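Local coordinates for protein dipicolinate synthase, B chain (Bacillus cereus, PDB 3MCU) that probably acts with its partner subunit DpaA to oxidise dihydrodipicolinate to dipicolinate, the spore compound, using NADP, at residues P24-L29 against K59-I64; K28-A31 against E35-P38; E77-G80 against P84-C87; N96-F101 against L126-N131; F152-Q157 against E175-E180. All coordinates share one frame; numbering follows the deposited sequence.

Contact 1: residues P24-L29 against K59-I64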
# COMPACT_ATOMS: atom_id res chain seq x y z
N PRO D 24 -31.61 -8.70 -17.60
CA PRO D 24 -31.66 -8.40 -19.03
C PRO D 24 -30.29 -8.44 -19.71
O PRO D 24 -30.23 -8.57 -20.93
CB PRO D 24 -32.22 -6.98 -19.07
CG PRO D 24 -32.93 -6.81 -17.79
CD PRO D 24 -32.12 -7.58 -16.80
N HIS D 25 -29.21 -8.32 -18.94
CA HIS D 25 -27.86 -8.35 -19.53
C HIS D 25 -27.47 -9.74 -19.98
O HIS D 25 -26.91 -9.91 -21.07
CB HIS D 25 -26.81 -7.74 -18.59
CG HIS D 25 -26.92 -6.26 -18.45
ND1 HIS D 25 -26.68 -5.38 -19.49
CD2 HIS D 25 -27.28 -5.49 -17.39
CE1 HIS D 25 -26.87 -4.15 -19.07
NE2 HIS D 25 -27.23 -4.18 -17.80
N LEU D 26 -27.76 -10.74 -19.16
CA LEU D 26 -27.56 -12.13 -19.58
C LEU D 26 -28.26 -12.35 -20.92
O LEU D 26 -27.68 -12.87 -21.86
CB LEU D 26 -28.12 -13.09 -18.54
CG LEU D 26 -27.49 -13.01 -17.14
CD1 LEU D 26 -28.15 -14.01 -16.20
CD2 LEU D 26 -25.99 -13.24 -17.20
N GLU D 27 -29.52 -11.91 -20.98
CA GLU D 27 -30.33 -12.02 -22.18
C GLU D 27 -29.68 -11.30 -23.36
O GLU D 27 -29.66 -11.82 -24.47
CB GLU D 27 -31.74 -11.47 -21.91
CG GLU D 27 -32.84 -12.19 -22.68
CD GLU D 27 -33.90 -12.80 -21.77
OE1 GLU D 27 -34.66 -13.69 -22.24
OE2 GLU D 27 -33.99 -12.38 -20.58
N LYS D 28 -29.14 -10.11 -23.12
CA LYS D 28 -28.43 -9.40 -24.18
C LYS D 28 -27.27 -10.23 -24.70
O LYS D 28 -27.18 -10.49 -25.89
CB LYS D 28 -27.92 -8.04 -23.69
CG LYS D 28 -28.92 -6.92 -23.77
CD LYS D 28 -28.23 -5.56 -23.65
CE LYS D 28 -27.19 -5.35 -24.75
NZ LYS D 28 -26.64 -3.96 -24.75
N LEU D 29 -26.39 -10.66 -23.78
CA LEU D 29 -25.20 -11.43 -24.16
C LEU D 29 -25.54 -12.66 -25.00
O LEU D 29 -24.90 -12.91 -26.01
CB LEU D 29 -24.36 -11.81 -22.93
CG LEU D 29 -23.67 -10.60 -22.29
CD1 LEU D 29 -23.02 -10.93 -20.94
CD2 LEU D 29 -22.65 -10.03 -23.26
N LYS D 59 -32.68 -20.69 -11.22
CA LYS D 59 -33.05 -21.67 -12.24
C LYS D 59 -33.51 -20.97 -13.52
O LYS D 59 -33.41 -21.53 -14.61
CB LYS D 59 -34.09 -22.68 -11.74
CG LYS D 59 -35.26 -22.11 -10.96
CD LYS D 59 -36.25 -23.21 -10.56
CE LYS D 59 -37.12 -22.80 -9.37
NZ LYS D 59 -38.55 -22.57 -9.73
N LYS D 60 -33.99 -19.74 -13.38
CA LYS D 60 -34.34 -18.93 -14.53
C LYS D 60 -33.08 -18.51 -15.29
O LYS D 60 -33.01 -18.63 -16.51
CB LYS D 60 -35.14 -17.69 -14.12
CG LYS D 60 -35.46 -16.78 -15.30
CD LYS D 60 -36.10 -15.48 -14.84
CE LYS D 60 -36.22 -14.50 -16.00
NZ LYS D 60 -36.86 -13.21 -15.60
N ILE D 61 -32.10 -18.01 -14.55
CA ILE D 61 -30.79 -17.70 -15.11
C ILE D 61 -30.19 -18.92 -15.78
O ILE D 61 -29.58 -18.83 -16.84
CB ILE D 61 -29.81 -17.23 -14.02
CG1 ILE D 61 -30.12 -15.80 -13.59
CG2 ILE D 61 -28.37 -17.31 -14.51
CD1 ILE D 61 -29.10 -15.25 -12.61
N GLU D 62 -30.38 -20.07 -15.15
CA GLU D 62 -29.81 -21.31 -15.65
C GLU D 62 -30.52 -21.81 -16.91
O GLU D 62 -29.92 -22.48 -17.75
CB GLU D 62 -29.79 -22.39 -14.55
CG GLU D 62 -28.94 -22.00 -13.34
CD GLU D 62 -28.64 -23.18 -12.42
OE1 GLU D 62 -27.82 -23.02 -11.48
OE2 GLU D 62 -29.21 -24.27 -12.64
N GLU D 63 -31.80 -21.47 -17.04
CA GLU D 63 -32.53 -21.80 -18.26
C GLU D 63 -32.13 -20.86 -19.39
O GLU D 63 -31.92 -21.29 -20.53
CB GLU D 63 -34.04 -21.75 -18.02
CG GLU D 63 -34.86 -22.22 -19.21
CD GLU D 63 -35.90 -21.20 -19.64
OE1 GLU D 63 -36.43 -21.31 -20.76
OE2 GLU D 63 -36.18 -20.28 -18.84
N ILE D 64 -32.03 -19.57 -19.07
CA ILE D 64 -31.59 -18.55 -20.02
C ILE D 64 -30.25 -18.91 -20.65
O ILE D 64 -30.08 -18.82 -21.86
CB ILE D 64 -31.47 -17.17 -19.33
CG1 ILE D 64 -32.85 -16.67 -18.88
CG2 ILE D 64 -30.82 -16.16 -20.27
CD1 ILE D 64 -32.84 -15.28 -18.24
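Ile-61 and Ile-64 of helix 57-65 meet Leu-26 and Glu-27 of helix 23-31, two neighbouring helices on one face of the Rossmann-like alpha/beta sheet of this flavoprotein-family chain. The segments run almost parallel, their axes 10.5 Å apart and 10° from alignment, a spacing bridged by branched aliphatic side chains. Lys-60 comes first along 59-64: its extended chain touches Met-23, and NZ ends 5.8 Å from Glu-27 OE2, too far for a salt bridge, though the opposite charges may attract weakly. Next, Ile-61 wraps the end of Leu-26. Leu-26 CD1 lies 3.7 Å from Ile-61 CG2; Ile-61 CG1 is equally near and CD1 slightly farther, and the two side chains cross at about a right angle. In Ile-61, CG2 anti to the backbone N and CG1 anti to the carbonyl carbon (chi1 -76°) put both branches against the leucine methyl. The pair packs on the sheet: Ile-61 also rests on Phe-12 and Pro-38, Leu-26 on Phe-10 and Val-36. Glu-62 points elsewhere, its OE1 accepting the backbone N of Ala-69. Ile-64, partly exposed, then extends the contact away from the sheet. Its CG2 approaches Leu-26 CB more loosely, at 4.4 Å. Its other branch reaches across to the acidic side chain of Glu-27, whose chain bends at chi2 (122°) and so comes nearer than its CB would suggest, bringing Glu-27 OE2 to 3.9 Å from Ile-64 CD1.

Contact 2: residues K28-A31 against E35-P38; sequences KLIA and EVRP
The packing of Leu-29 and Ile-30 on Val-36 is a buried apolar contact within a beta-alpha-beta unit, where helix 23-31 ends and the chain turns back into strand 35-40 beside the parallel strand 7-12. Three residues separate the segments, and the fit rests on one methyl group: Val-36 CG2 stands 3.5 Å from Ile-30 CG2 and 3.9 Å from Leu-29 CB. It thus touches two consecutive helix residues. Ile-30 meets it at about a right angle. Its CG1 takes the crowded position between backbone N and carbonyl carbon (chi1 53°), which leaves CG2 beside the N and turned to the valine, while the CD1 end leads away. Glu-35 and Arg-37 lie on the other face of the strand. Glu-35 points away from the helix and joins Arg-37, two residues on and on the same face, in a salt bridge: Arg-37 NH1 to Glu-35 OE1 is 2.9 Å, with an angle of 155° at the hydrogen. The oxygen lies in the guanidinium plane, yet the donor comes from above the carboxylate plane. Arg-7 NE grips the same oxygen; two arginines thus bond it, which would probably keep the carboxylate ionised. The guanidinium of Arg-37 also makes a cation-pi contact with Phe-67. Among the neighbouring elements, Leu-29 continues onto Phe-10 of strand 7-12, whereas Val-36 and Pro-38 carry Thr-65 of helix 57-65, so the helix terminus and that second helix share the same face of strand 35-40.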
# COMPACT_ATOMS: atom_id res chain seq x y z
N LYS D 28 -29.14 -10.11 -23.12
CA LYS D 28 -28.43 -9.40 -24.18
C LYS D 28 -27.27 -10.23 -24.70
O LYS D 28 -27.18 -10.49 -25.89
CB LYS D 28 -27.92 -8.04 -23.69
CG LYS D 28 -28.92 -6.92 -23.77
CD LYS D 28 -28.23 -5.56 -23.65
CE LYS D 28 -27.19 -5.35 -24.75
NZ LYS D 28 -26.64 -3.96 -24.75
N LEU D 29 -26.39 -10.66 -23.78
CA LEU D 29 -25.20 -11.43 -24.16
C LEU D 29 -25.54 -12.66 -25.00
O LEU D 29 -24.90 -12.91 -26.01
CB LEU D 29 -24.36 -11.81 -22.93
CG LEU D 29 -23.67 -10.60 -22.29
CD1 LEU D 29 -23.02 -10.93 -20.94
CD2 LEU D 29 -22.65 -10.03 -23.26
N ILE D 30 -26.55 -13.42 -24.58
CA ILE D 30 -26.94 -14.61 -25.33
C ILE D 30 -27.55 -14.26 -26.68
O ILE D 30 -27.19 -14.85 -27.70
CB ILE D 30 -27.86 -15.55 -24.52
CG1 ILE D 30 -29.08 -14.81 -23.97
CG2 ILE D 30 -27.08 -16.22 -23.37
CD1 ILE D 30 -30.28 -14.78 -24.91
N ALA D 31 -28.44 -13.27 -26.70
CA ALA D 31 -29.02 -12.81 -27.96
C ALA D 31 -27.90 -12.40 -28.91
O ALA D 31 -28.04 -12.48 -30.13
CB ALA D 31 -29.98 -11.63 -27.72
N GLU D 35 -21.65 -17.46 -25.29
CA GLU D 35 -21.91 -18.55 -24.37
C GLU D 35 -21.71 -17.99 -22.95
O GLU D 35 -20.62 -17.55 -22.60
CB GLU D 35 -20.96 -19.70 -24.66
CG GLU D 35 -21.06 -20.89 -23.74
CD GLU D 35 -19.94 -21.90 -23.99
OE1 GLU D 35 -19.11 -22.13 -23.08
OE2 GLU D 35 -19.87 -22.45 -25.11
N VAL D 36 -22.76 -18.00 -22.15
CA VAL D 36 -22.73 -17.38 -20.83
C VAL D 36 -22.69 -18.37 -19.67
O VAL D 36 -23.61 -19.17 -19.52
CB VAL D 36 -23.96 -16.47 -20.67
CG1 VAL D 36 -23.93 -15.74 -19.33
CG2 VAL D 36 -24.01 -15.50 -21.80
N ARG D 37 -21.63 -18.32 -18.84
CA ARG D 37 -21.54 -19.19 -17.67
C ARG D 37 -21.76 -18.40 -16.38
O ARG D 37 -20.90 -17.62 -15.97
CB ARG D 37 -20.17 -19.91 -17.57
CG ARG D 37 -19.42 -20.12 -18.88
CD ARG D 37 -19.82 -21.37 -19.67
NE ARG D 37 -19.62 -22.63 -18.94
CZ ARG D 37 -19.33 -23.80 -19.50
NH1 ARG D 37 -19.14 -23.92 -20.81
NH2 ARG D 37 -19.21 -24.87 -18.73
N PRO D 38 -22.92 -18.60 -15.75
CA PRO D 38 -23.23 -17.85 -14.52
C PRO D 38 -22.40 -18.32 -13.32
O PRO D 38 -22.16 -19.51 -13.15
CB PRO D 38 -24.72 -18.15 -14.27
CG PRO D 38 -25.22 -18.76 -15.55
CD PRO D 38 -24.05 -19.45 -16.17

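Contact 3: residues E77-G80 against P84-C87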
# COMPACT_ATOMS: atom_id res chain seq x y z
N GLU D 77 -12.69 -23.36 -9.93
CA GLU D 77 -11.30 -23.65 -10.31
C GLU D 77 -11.10 -24.10 -11.77
O GLU D 77 -10.15 -23.67 -12.41
CB GLU D 77 -10.67 -24.64 -9.33
CG GLU D 77 -10.65 -24.13 -7.88
CD GLU D 77 -9.93 -25.05 -6.91
OE1 GLU D 77 -9.16 -25.93 -7.36
OE2 GLU D 77 -10.12 -24.89 -5.68
N PRO D 78 -12.00 -24.95 -12.30
CA PRO D 78 -11.79 -25.45 -13.67
C PRO D 78 -11.90 -24.35 -14.72
O PRO D 78 -11.53 -24.59 -15.87
CB PRO D 78 -12.94 -26.46 -13.86
CG PRO D 78 -13.47 -26.74 -12.49
CD PRO D 78 -13.21 -25.51 -11.68
N LEU D 79 -12.41 -23.18 -14.33
CA LEU D 79 -12.48 -22.03 -15.22
C LEU D 79 -11.08 -21.63 -15.62
O LEU D 79 -10.89 -20.84 -16.55
CB LEU D 79 -13.16 -20.85 -14.51
CG LEU D 79 -14.64 -20.56 -14.73
CD1 LEU D 79 -15.41 -21.79 -15.18
CD2 LEU D 79 -15.30 -19.90 -13.50
N GLY D 80 -10.08 -22.16 -14.91
CA GLY D 80 -8.69 -21.90 -15.22
C GLY D 80 -8.13 -22.83 -16.28
O GLY D 80 -7.94 -22.43 -17.43
N PRO D 84 -11.70 -22.34 -20.13
CA PRO D 84 -11.27 -20.94 -19.96
C PRO D 84 -12.23 -19.94 -20.58
O PRO D 84 -12.66 -20.09 -21.72
CB PRO D 84 -9.92 -20.89 -20.66
CG PRO D 84 -9.93 -22.06 -21.60
CD PRO D 84 -10.77 -23.11 -20.97
N LEU D 85 -12.55 -18.90 -19.82
CA LEU D 85 -13.44 -17.86 -20.31
C LEU D 85 -12.64 -16.91 -21.17
O LEU D 85 -11.45 -16.71 -20.94
CB LEU D 85 -14.06 -17.08 -19.14
CG LEU D 85 -14.74 -17.90 -18.06
CD1 LEU D 85 -15.00 -17.06 -16.77
CD2 LEU D 85 -16.02 -18.50 -18.61
N ASP D 86 -13.30 -16.35 -22.16
CA ASP D 86 -12.73 -15.26 -22.93
C ASP D 86 -12.83 -13.95 -22.15
O ASP D 86 -12.03 -13.03 -22.32
CB ASP D 86 -13.48 -15.14 -24.26
CG ASP D 86 -13.28 -16.36 -25.13
OD1 ASP D 86 -12.13 -16.81 -25.26
OD2 ASP D 86 -14.28 -16.88 -25.68
N CYS D 87 -13.83 -13.86 -21.29
CA CYS D 87 -14.02 -12.70 -20.44
C CYS D 87 -14.82 -13.11 -19.21
O CYS D 87 -15.73 -13.93 -19.29
CB CYS D 87 -14.75 -11.59 -21.20
SG CYS D 87 -14.88 -10.06 -20.26
O HOH W 1 -11.31 -18.10 -17.11
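Unusual torsions of Leu-79 (chi1 -97°, chi2 24°), away from the common leucine positions, and a regular Leu-85, its CG anti to the carbonyl carbon, bring the two side chains together across the bend between helix 73-76 and strand 87-94. Leu-79 CG lies 4.1 Å from Leu-85 CD1, and the side chains cross obliquely: the leucine branch point, more than its tips, takes the methyl. Leu-79 is further bedded on Ile-70 and on Ala-113 and Ala-116 of helix 109-118, and Leu-85 touches Thr-117 of the same helix. The backbones approach closely at Leu-79 and Pro-84, whose CA atoms are 5.0 Å apart. Here Leu-79 O, at the end of the short 3-10 turn 77-79, receives the CA-H of Pro-84 at 3.4 Å in a nearly straight CH...O contact (165° at the hydrogen). The same carbonyl oxygen accepts a bond of 2.8 Å from a water, and that water in turn accepts Leu-85 N at 3.1 Å. The water thus bridges an acceptor and a donor of the two arms of the loop, where no direct backbone bond is made. Beside it, Gly-80 O is 4.1 Å from Pro-84 CB and is satisfied by Asn-120 ND2, while Pro-84 O is held by Arg-7 NH2. The loop is therefore tied down from several directions before Cys-87 enters the sheet. Chemically, the bend combines leucine packing with one buried carbonyl oxygen shared between a water and a C-H donor, consistent with the water being an integral part of the loop.

Contact 4: residues N96-F101 against L126-N131; sequences NSMSKF and LAVSTN. With PO4 (phosphate ion), chain J.
Met-98 and Phe-101 point from helix 96-101 onto strand 126-130, the two axes passing 9.1 Å apart at 122°, so that the helix lies slantwise over the strand. Met-98, a selenomethionine, supplies the reach: CG extends anti to the backbone N, and a bend at chi3 (77°) then turns the methyl toward Thr-130. SE thereby comes 3.8 Å from Val-128 CG1, and CE comes 3.8 Å from Thr-130 CG2. One turn on, the Phe-101 ring presents its edge to Leu-126, whose CD1 lies near the ring plane, 3.8 Å from CE2. Leu-144 of helix 138-145 touches Met-98, Phe-101 and Leu-126. Helix 95-102 follows directly on strand 87-94, the strand-to-helix switch of a Rossmann-like fold where anions commonly bind. A phosphate ion, probably from the crystallisation liquor, sits there: Asn-96 ND2 donates to its O4 at 3.0 Å, and Ser-97 OG contacts the same oxygen at a very short 2.4 Å, a length to be read with caution. Thr-94 OG1, Gly-14 N and Ser-41 OG also bond the phosphate, which may mark a cofactor-phosphate site. Thr-130 OG1 bonds Asp-132 and also Lys-115 of the second subunit. Where the helix meets that subunit, Asn-96 OD1 accepts Thr-106 N and Lys-100 NZ makes a salt bridge with Asp-107, both of the second subunit.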
# COMPACT_ATOMS: atom_id res chain seq x y z
N ASN D 96 -17.31 -4.87 -0.79
CA ASN D 96 -16.67 -5.99 -0.12
C ASN D 96 -15.88 -6.88 -1.09
O ASN D 96 -14.72 -7.23 -0.82
CB ASN D 96 -17.68 -6.81 0.69
CG ASN D 96 -17.03 -7.93 1.49
OD1 ASN D 96 -16.17 -7.68 2.35
ND2 ASN D 96 -17.41 -9.16 1.19
N SER D 97 -16.50 -7.25 -2.21
CA SER D 97 -15.84 -8.12 -3.20
C SER D 97 -14.74 -7.38 -3.97
O SER D 97 -13.74 -7.96 -4.33
CB SER D 97 -16.86 -8.68 -4.20
OG SER D 97 -17.84 -9.48 -3.55
N MSE D 98 -14.93 -6.09 -4.23
CA MSE D 98 -13.90 -5.29 -4.88
C MSE D 98 -12.62 -5.22 -4.04
O MSE D 98 -11.51 -5.32 -4.56
CB MSE D 98 -14.42 -3.87 -5.12
CG MSE D 98 -13.36 -2.98 -5.76
SE MSE D 98 -14.06 -1.31 -6.49
CE MSE D 98 -14.29 -0.34 -4.80
N SER D 99 -12.79 -5.03 -2.74
CA SER D 99 -11.67 -5.03 -1.82
C SER D 99 -10.98 -6.38 -1.82
O SER D 99 -9.75 -6.45 -1.89
CB SER D 99 -12.15 -4.70 -0.41
OG SER D 99 -11.10 -4.90 0.52
N LYS D 100 -11.76 -7.44 -1.75
CA LYS D 100 -11.19 -8.79 -1.76
C LYS D 100 -10.47 -9.09 -3.09
O LYS D 100 -9.34 -9.60 -3.09
CB LYS D 100 -12.26 -9.83 -1.44
CG LYS D 100 -12.62 -9.93 0.05
CD LYS D 100 -13.91 -10.72 0.30
CE LYS D 100 -14.06 -11.07 1.78
NZ LYS D 100 -15.47 -11.13 2.26
N PHE D 101 -11.11 -8.76 -4.21
CA PHE D 101 -10.49 -8.90 -5.53
C PHE D 101 -9.15 -8.14 -5.57
O PHE D 101 -8.13 -8.72 -5.93
CB PHE D 101 -11.43 -8.39 -6.63
CG PHE D 101 -10.98 -8.73 -8.03
CD1 PHE D 101 -10.36 -9.94 -8.29
CD2 PHE D 101 -11.20 -7.86 -9.07
CE1 PHE D 101 -9.95 -10.26 -9.56
CE2 PHE D 101 -10.80 -8.18 -10.35
CZ PHE D 101 -10.17 -9.37 -10.60
N LEU D 126 -15.42 -5.28 -14.61
CA LEU D 126 -16.03 -5.01 -13.32
C LEU D 126 -17.03 -3.86 -13.43
O LEU D 126 -16.73 -2.85 -14.04
CB LEU D 126 -14.93 -4.60 -12.32
CG LEU D 126 -13.81 -5.60 -12.01
CD1 LEU D 126 -12.76 -4.99 -11.06
CD2 LEU D 126 -14.42 -6.86 -11.41
N ALA D 127 -18.21 -4.01 -12.81
CA ALA D 127 -19.16 -2.89 -12.63
C ALA D 127 -19.29 -2.52 -11.16
O ALA D 127 -20.08 -3.12 -10.42
CB ALA D 127 -20.54 -3.23 -13.20
N VAL D 128 -18.53 -1.51 -10.75
CA VAL D 128 -18.51 -1.10 -9.36
C VAL D 128 -19.84 -0.56 -8.87
O VAL D 128 -20.62 0.02 -9.63
CB VAL D 128 -17.42 -0.06 -9.10
CG1 VAL D 128 -16.08 -0.60 -9.60
CG2 VAL D 128 -17.75 1.23 -9.81
N SER D 129 -20.07 -0.78 -7.58
CA SER D 129 -21.20 -0.23 -6.85
C SER D 129 -20.92 -0.28 -5.35
O SER D 129 -21.19 -1.28 -4.69
CB SER D 129 -22.46 -1.04 -7.13
OG SER D 129 -23.52 -0.57 -6.31
N THR D 130 -20.39 0.80 -4.80
CA THR D 130 -20.15 0.85 -3.38
C THR D 130 -20.22 2.29 -2.88
O THR D 130 -19.79 3.20 -3.59
CB THR D 130 -18.79 0.19 -3.00
OG1 THR D 130 -18.65 0.14 -1.58
CG2 THR D 130 -17.62 0.95 -3.60
N ASN D 131 -20.76 2.48 -1.68
CA ASN D 131 -20.91 3.81 -1.09
C ASN D 131 -19.62 4.33 -0.44
O ASN D 131 -19.61 5.44 0.11
CB ASN D 131 -22.09 3.86 -0.11
CG ASN D 131 -21.82 3.09 1.19
OD1 ASN D 131 -20.67 2.94 1.61
ND2 ASN D 131 -22.88 2.61 1.84
P PO4 J . -20.20 -10.29 -1.23
O1 PO4 J . -20.72 -11.10 -2.41
O2 PO4 J . -20.88 -8.94 -1.14
O3 PO4 J . -20.45 -11.08 0.04
O4 PO4 J . -18.73 -10.02 -1.36

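Contact 5: residues F152-Q157 against E175-E180; sequences FVPFGQ and EDTVLE
Val-153 and Thr-177 bring their CA atoms to 5.6 Å, where strand 150-156 breaks at Pro-154 and helix 174-181 comes alongside the sheet. A single helix side chain does the touching. Thr-177 turns its OG1 beside its own backbone N (chi1 -54°), and its CG2, anti to that N, faces the strand. CG2 lies 3.4 Å from Phe-152 O, an oxygen that also receives Gln-186 NE2. OG1 packs at the bend: it is 3.3 Å from Pro-154 CD, 3.5 Å from Val-153 CA and 3.9 Å from Val-153 CG1, the threonine crossing Val-153 at about a right angle and sliding past Pro-154. Phe-152 points to the other face of the sheet, toward helix 138-145, while Pro-154 and Thr-177 both also touch Leu-187. Glu-175, two residues before Thr-177, is held by Lys-28 and His-25 of helix 23-31. The hydroxyl of Thr-177 bonds Leu-173 O, just before the helix, and touches only carbon atoms of 152-157. The contact is therefore close van der Waals fitting of a threonine against backbone and proline carbons, with both polar atoms at the seam bonded elsewhere.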
# COMPACT_ATOMS: atom_id res chain seq x y z
N PHE D 152 -13.13 -1.60 -16.44
CA PHE D 152 -14.28 -1.08 -15.73
C PHE D 152 -15.40 -0.63 -16.64
O PHE D 152 -15.17 0.01 -17.67
CB PHE D 152 -13.86 0.06 -14.79
CG PHE D 152 -13.16 -0.41 -13.55
CD1 PHE D 152 -11.91 -0.99 -13.63
CD2 PHE D 152 -13.74 -0.26 -12.31
CE1 PHE D 152 -11.26 -1.41 -12.49
CE2 PHE D 152 -13.10 -0.69 -11.18
CZ PHE D 152 -11.86 -1.26 -11.26
N VAL D 153 -16.62 -0.98 -16.27
CA VAL D 153 -17.77 -0.35 -16.89
C VAL D 153 -17.72 1.10 -16.41
O VAL D 153 -17.54 1.34 -15.20
CB VAL D 153 -19.08 -1.03 -16.43
CG1 VAL D 153 -20.30 -0.36 -17.09
CG2 VAL D 153 -19.04 -2.53 -16.75
N PRO D 154 -17.82 2.07 -17.34
CA PRO D 154 -17.75 3.48 -16.93
C PRO D 154 -18.63 3.76 -15.72
O PRO D 154 -19.75 3.24 -15.62
CB PRO D 154 -18.27 4.23 -18.17
CG PRO D 154 -17.88 3.32 -19.32
CD PRO D 154 -18.05 1.92 -18.79
N PHE D 155 -18.14 4.59 -14.80
CA PHE D 155 -18.78 4.76 -13.50
C PHE D 155 -18.57 6.17 -12.97
O PHE D 155 -17.73 6.93 -13.47
CB PHE D 155 -18.18 3.77 -12.49
CG PHE D 155 -16.71 4.00 -12.21
CD1 PHE D 155 -16.31 4.88 -11.20
CD2 PHE D 155 -15.74 3.35 -12.95
CE1 PHE D 155 -14.97 5.10 -10.95
CE2 PHE D 155 -14.38 3.55 -12.70
CZ PHE D 155 -14.00 4.43 -11.71
N GLY D 156 -19.32 6.50 -11.93
CA GLY D 156 -19.19 7.78 -11.26
C GLY D 156 -20.09 7.90 -10.04
O GLY D 156 -20.68 6.93 -9.60
N GLN D 157 -20.19 9.11 -9.50
CA GLN D 157 -21.09 9.38 -8.38
C GLN D 157 -22.56 9.30 -8.83
O GLN D 157 -22.94 9.91 -9.81
CB GLN D 157 -20.79 10.76 -7.80
CG GLN D 157 -19.37 10.85 -7.26
CD GLN D 157 -19.07 12.20 -6.63
OE1 GLN D 157 -18.57 13.10 -7.30
NE2 GLN D 157 -19.37 12.34 -5.34
N GLU D 175 -22.28 -4.24 -21.99
CA GLU D 175 -21.93 -4.92 -23.23
C GLU D 175 -20.89 -4.15 -24.04
O GLU D 175 -19.98 -4.73 -24.58
CB GLU D 175 -23.20 -5.20 -24.05
CG GLU D 175 -24.16 -6.21 -23.39
CD GLU D 175 -25.03 -5.62 -22.25
OE1 GLU D 175 -25.68 -6.42 -21.53
OE2 GLU D 175 -25.08 -4.37 -22.08
N ASP D 176 -21.00 -2.84 -24.10
CA ASP D 176 -19.97 -2.05 -24.78
C ASP D 176 -18.61 -2.21 -24.14
O ASP D 176 -17.58 -2.19 -24.82
CB ASP D 176 -20.34 -0.57 -24.76
CG ASP D 176 -21.44 -0.25 -25.74
OD1 ASP D 176 -22.09 0.80 -25.56
OD2 ASP D 176 -21.63 -1.07 -26.67
N THR D 177 -18.60 -2.34 -22.81
CA THR D 177 -17.36 -2.49 -22.07
C THR D 177 -16.69 -3.84 -22.35
O THR D 177 -15.48 -3.90 -22.60
CB THR D 177 -17.58 -2.30 -20.57
OG1 THR D 177 -18.23 -1.04 -20.34
CG2 THR D 177 -16.23 -2.36 -19.81
N VAL D 178 -17.46 -4.92 -22.30
CA VAL D 178 -16.82 -6.19 -22.59
C VAL D 178 -16.39 -6.32 -24.06
O VAL D 178 -15.41 -6.98 -24.34
CB VAL D 178 -17.58 -7.43 -22.04
CG1 VAL D 178 -18.69 -7.05 -21.08
CG2 VAL D 178 -18.03 -8.37 -23.16
N LEU D 179 -17.08 -5.65 -24.98
CA LEU D 179 -16.66 -5.62 -26.38
C LEU D 179 -15.28 -5.01 -26.53
O LEU D 179 -14.44 -5.53 -27.26
CB LEU D 179 -17.66 -4.86 -27.24
CG LEU D 179 -18.80 -5.70 -27.82
CD1 LEU D 179 -19.92 -4.82 -28.42
CD2 LEU D 179 -18.23 -6.67 -28.85
N GLU D 180 -15.04 -3.89 -25.84
CA GLU D 180 -13.71 -3.28 -25.85
C GLU D 180 -12.68 -4.15 -25.12
O GLU D 180 -11.52 -4.24 -25.54
CB GLU D 180 -13.74 -1.88 -25.22
CG GLU D 180 -14.50 -0.81 -26.01
CD GLU D 180 -14.10 -0.74 -27.49
OE1 GLU D 180 -12.90 -0.52 -27.78
OE2 GLU D 180 -15.00 -0.89 -28.36

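From the N terminus, contacts 1 and 2 begin on the same helix 23-31: contact 2 shares its start with contact 1 and closes a shorter loop from it, the tight turn into strand 35-40, while contact 1 runs on to helix 57-65. Contacts 3, 4 and 5 follow in series, none nested or crossing. Contact 3 folds the loop before strand 87-94, contact 4 sets helix 95-102 over strand 124-130, and contact 5 joins strand 150-156 to helix 174-181. Links run between them: Arg-37 packs on Leu-85, Leu-126 O probably bonds Val-153 N between neighbouring strands, and Glu-175 ties the last helix to helix 23-31.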